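Local structure of Alr1585 protein (5C2I) at residues Asp317-Leu320 against Ala321-Cys325; Phe410-Val413 against Asn414-Pro417. The protein binds haem and, as a dye-decolourising (DyP-type) peroxidase, probably uses hydrogen peroxide to oxidise dyes and related substrates. The protein carries 1 engineered substitution. One frame throughout, in Å; residues are numbered along the deposited sequence.

Interaction 1. Residues Asp317-Leu320 against Ala321-Cys325; sequences DGDL and AATKC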
loop_
_atom_site.group_PDB
_atom_site.type_symbol
_atom_site.label_atom_id
_atom_site.label_comp_id
_atom_site.label_asym_id
_atom_site.label_seq_id
_atom_site.Cartn_x
_atom_site.Cartn_y
_atom_site.Cartn_z
ATOM N N ASP A 317 -40.860 10.844 4.967
ATOM C CA ASP A 317 -42.026 11.628 4.513
ATOM C C ASP A 317 -42.334 11.442 3.027
ATOM O O ASP A 317 -43.483 11.592 2.639
ATOM C CB ASP A 317 -41.873 13.144 4.816
ATOM C CG ASP A 317 -41.899 13.474 6.324
ATOM O OD1 ASP A 317 -41.976 12.575 7.183
ATOM O OD2 ASP A 317 -41.781 14.673 6.671
ATOM N N GLY A 318 -41.342 11.138 2.192
ATOM C CA GLY A 318 -41.545 10.806 0.790
ATOM C C GLY A 318 -41.836 9.332 0.554
ATOM O O GLY A 318 -41.900 8.895 -0.602
ATOM N N ASP A 319 -42.080 8.587 1.632
ATOM C CA ASP A 319 -42.129 7.118 1.613
ATOM C C ASP A 319 -43.092 6.631 2.697
ATOM O O ASP A 319 -42.797 5.677 3.434
ATOM C CB ASP A 319 -40.718 6.586 1.838
ATOM C CG ASP A 319 -40.569 5.095 1.561
ATOM O OD1 ASP A 319 -41.439 4.484 0.905
ATOM O OD2 ASP A 319 -39.498 4.574 1.952
ATOM N N LEU A 320 -44.259 7.279 2.777
ATOM C CA LEU A 320 -45.210 6.994 3.839
ATOM C C LEU A 320 -45.762 5.570 3.771
ATOM O O LEU A 320 -46.048 4.981 4.794
ATOM C CB LEU A 320 -46.388 7.977 3.799
ATOM C CG LEU A 320 -46.022 9.450 4.012
ATOM C CD1 LEU A 320 -47.228 10.395 3.904
ATOM C CD2 LEU A 320 -45.332 9.639 5.339
ATOM N N ALA A 321 -45.918 5.035 2.571
ATOM C CA ALA A 321 -46.419 3.673 2.444
ATOM C C ALA A 321 -45.288 2.630 2.533
ATOM O O ALA A 321 -45.556 1.439 2.354
ATOM C CB ALA A 321 -47.190 3.520 1.167
ATOM N N ALA A 322 -44.044 3.093 2.718
ATOM C CA ALA A 322 -42.875 2.213 2.875
ATOM C C ALA A 322 -42.744 1.219 1.715
ATOM O O ALA A 322 -42.409 0.053 1.935
ATOM C CB ALA A 322 -42.957 1.467 4.199
ATOM N N THR A 323 -42.938 1.705 0.490
ATOM C CA THR A 323 -42.639 0.907 -0.702
ATOM C C THR A 323 -41.222 1.111 -1.256
ATOM O O THR A 323 -40.851 0.456 -2.210
ATOM C CB THR A 323 -43.656 1.183 -1.833
ATOM O OG1 THR A 323 -43.528 2.524 -2.283
ATOM C CG2 THR A 323 -45.083 0.932 -1.323
ATOM N N LYS A 324 -40.461 2.060 -0.672
ATOM C CA LYS A 324 -39.061 2.260 -1.048
ATOM C C LYS A 324 -38.167 1.650 0.045
ATOM O O LYS A 324 -37.440 0.671 -0.200
ATOM C CB LYS A 324 -38.792 3.755 -1.309
ATOM C CG LYS A 324 -39.659 4.344 -2.424
ATOM C CD LYS A 324 -39.657 5.862 -2.361
ATOM C CE LYS A 324 -40.361 6.520 -3.523
ATOM N NZ LYS A 324 -40.461 7.971 -3.231
ATOM N N CYS A 325 -38.229 2.222 1.239
ATOM C CA CYS A 325 -37.657 1.608 2.441
ATOM C C CYS A 325 -38.763 0.937 3.237
ATOM O O CYS A 325 -39.613 1.620 3.844
ATOM C CB CYS A 325 -36.972 2.636 3.329
ATOM S SG CYS A 325 -36.150 1.846 4.748
HETATM O O HOH W 1 -43.637 4.608 -0.597
#
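Asp319 turns its carboxylate across the loop and grips the successive backbone N-H groups of Lys324 and Cys325. Its CG stands anti to the backbone N (chi1 -168°), a torsion that brings both oxygens to the N-H groups of the returning chain. OD2 takes the N-H of Cys325 on its syn lone pair at 2.8 Å, a fairly straight bond, while OD1 is met on its syn side by Lys324 N at 3.1 Å, somewhat out of plane. Just before these residues the chain makes a type I beta turn from Asp319 to Ala322, closed by Ala322 N to Asp319 O at 3.0 Å. This buried part is tight: Lys324 CB rests 3.4 Å from Asp319 OD2, and Thr299 gives OD2 a further hydrogen bond. The other side is looser: Lys324 NZ hydrogen-bonds Gly318 O (3.1 Å) and stays 5.5 Å from Asp319 OD1, a water joins that OD1 to Thr323 OG1, and Leu320 and Ala321 lie exposed. The loop leads into helix 330-334, whose Arg332 hydrogen-bonds Asp319 O and Cys325 O. Given these donors, the buried carboxylate is likely to be stabilised as the anion without touching the lysine ammonium.

Interaction 2. Residues Phe410-Val413 against Asn414-Pro417; sequences FVQV and NTGP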
loop_
_atom_site.group_PDB
_atom_site.type_symbol
_atom_site.label_atom_id
_atom_site.label_comp_id
_atom_site.label_asym_id
_atom_site.label_seq_id
_atom_site.Cartn_x
_atom_site.Cartn_y
_atom_site.Cartn_z
ATOM N N PHE A 410 -44.740 -3.869 14.924
ATOM C CA PHE A 410 -44.177 -2.526 14.912
ATOM C C PHE A 410 -43.494 -2.232 13.570
ATOM O O PHE A 410 -42.685 -3.030 13.117
ATOM C CB PHE A 410 -43.144 -2.315 16.043
ATOM C CG PHE A 410 -42.575 -0.912 16.048
ATOM C CD1 PHE A 410 -43.276 0.109 16.646
ATOM C CD2 PHE A 410 -41.443 -0.596 15.312
ATOM C CE1 PHE A 410 -42.821 1.430 16.586
ATOM C CE2 PHE A 410 -40.982 0.710 15.231
ATOM C CZ PHE A 410 -41.673 1.731 15.871
ATOM N N VAL A 411 -43.677 -1.054 12.975
ATOM C CA VAL A 411 -44.578 0.031 13.418
ATOM C C VAL A 411 -46.024 -0.231 13.035
ATOM O O VAL A 411 -46.925 0.406 13.568
ATOM C CB VAL A 411 -44.131 1.400 12.806
ATOM C CG1 VAL A 411 -44.397 1.457 11.299
ATOM C CG2 VAL A 411 -44.815 2.558 13.534
ATOM N N GLN A 412 -46.263 -1.163 12.118
ATOM C CA GLN A 412 -47.650 -1.515 11.784
ATOM C C GLN A 412 -47.819 -3.035 11.795
ATOM O O GLN A 412 -46.824 -3.788 11.774
ATOM C CB GLN A 412 -48.109 -0.830 10.489
ATOM C CG GLN A 412 -47.406 -1.202 9.228
ATOM C CD GLN A 412 -48.178 -0.737 7.977
ATOM O OE1 GLN A 412 -48.906 0.273 8.001
ATOM N NE2 GLN A 412 -48.020 -1.478 6.879
ATOM N N VAL A 413 -49.073 -3.457 11.901
ATOM C CA VAL A 413 -49.413 -4.856 11.985
ATOM C C VAL A 413 -48.781 -5.590 10.802
ATOM O O VAL A 413 -48.740 -5.086 9.679
ATOM C CB VAL A 413 -50.960 -5.054 12.000
ATOM C CG1 VAL A 413 -51.310 -6.524 11.932
ATOM C CG2 VAL A 413 -51.568 -4.438 13.252
ATOM N N ASN A 414 -48.229 -6.763 11.081
ATOM C CA ASN A 414 -47.594 -7.633 10.079
ATOM C C ASN A 414 -46.373 -7.067 9.368
ATOM O O ASN A 414 -46.059 -7.502 8.270
ATOM C CB ASN A 414 -48.611 -8.152 9.066
ATOM C CG ASN A 414 -49.708 -8.937 9.730
ATOM O OD1 ASN A 414 -49.468 -9.660 10.695
ATOM N ND2 ASN A 414 -50.908 -8.750 9.282
ATOM N N THR A 415 -45.696 -6.115 10.000
ATOM C CA THR A 415 -44.384 -5.665 9.522
ATOM C C THR A 415 -43.345 -6.774 9.619
ATOM O O THR A 415 -42.517 -6.966 8.714
ATOM C CB THR A 415 -43.906 -4.451 10.331
ATOM O OG1 THR A 415 -44.845 -3.373 10.128
ATOM C CG2 THR A 415 -42.503 -4.026 9.901
ATOM N N GLY A 416 -43.431 -7.544 10.705
ATOM C CA GLY A 416 -42.472 -8.606 10.969
ATOM C C GLY A 416 -41.301 -8.039 11.746
ATOM O O GLY A 416 -41.148 -6.830 11.874
ATOM N N PRO A 417 -40.449 -8.921 12.269
ATOM C CA PRO A 417 -39.259 -8.455 12.968
ATOM C C PRO A 417 -38.249 -7.794 12.031
ATOM O O PRO A 417 -38.228 -8.074 10.821
ATOM C CB PRO A 417 -38.681 -9.734 13.572
ATOM C CG PRO A 417 -39.273 -10.863 12.778
ATOM C CD PRO A 417 -40.556 -10.382 12.202
#
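Thr415 folds back onto Gln412 and closes a type II beta turn with two bonds to a single acceptor. Starting at its CB, the threonine meets two carbonyl oxygens, Gln412 O at 3.3 Å and Phe410 O at 3.4 Å. The branches then part. CG2, anti to the backbone N, lies 3.4 Å from Phe410 O, whereas OG1 sits beside the backbone N (chi1 -62°) and donates to Gln412 O at 2.6 Å from above the carbonyl plane. Thr415 N reaches the same oxygen, 3.1 Å away, with the N-H bent to 146°; both donors come from one face of the carbonyl. OG1 also has CG of Gln412 against it at 3.5 Å, the two side chains crossing at about a right angle. A valine in place of Thr415 would probably leave Gln412 O with the backbone N-H as its one donor from this turn and set a methyl group against that oxygen.

At the exposed corner, Val413 and Asn414 point the same way, CG1 of the valine 3.5 Å from ND2 of the amide. Further back, the peptide between Phe410 and Val411 is cis, and CB of Val411 lies over the centre of the Phe410 ring. At Gly416 a CB would be crowded by Pro417 CD and jammed against the carbonyl oxygen of Thr415. The turn belongs to the loop between helix 397-405 and strand 428-431: Phe410 stacks on Trp404 and touches Thr340, Val411 packs on Leu343 of helix 339-343, and Lys333 of helix 330-334 binds the carbonyls of Phe410 and Gly416.

Interaction 1 comes first along the chain, in the loop between helices 281-289 and 330-334; interaction 2 follows in the loop from helix 397-405 to strand 428-431. Their centres are 15 Å apart and the nearest atoms about 6 Å, so they do not touch, yet both lie on the same side of the chain's centre. Helix 330-334 relates them, Arg332 bonding to carbonyls of residues 317-325 and Lys333 to carbonyls of 410-417. Phe327 also packs against both. The side chains of Cys325 and Phe410 lie about 9 and 11 Å from the haem, so the two turns lie near the haem pocket without direct contact from these side chains, as part of the loop framework beside the cofactor.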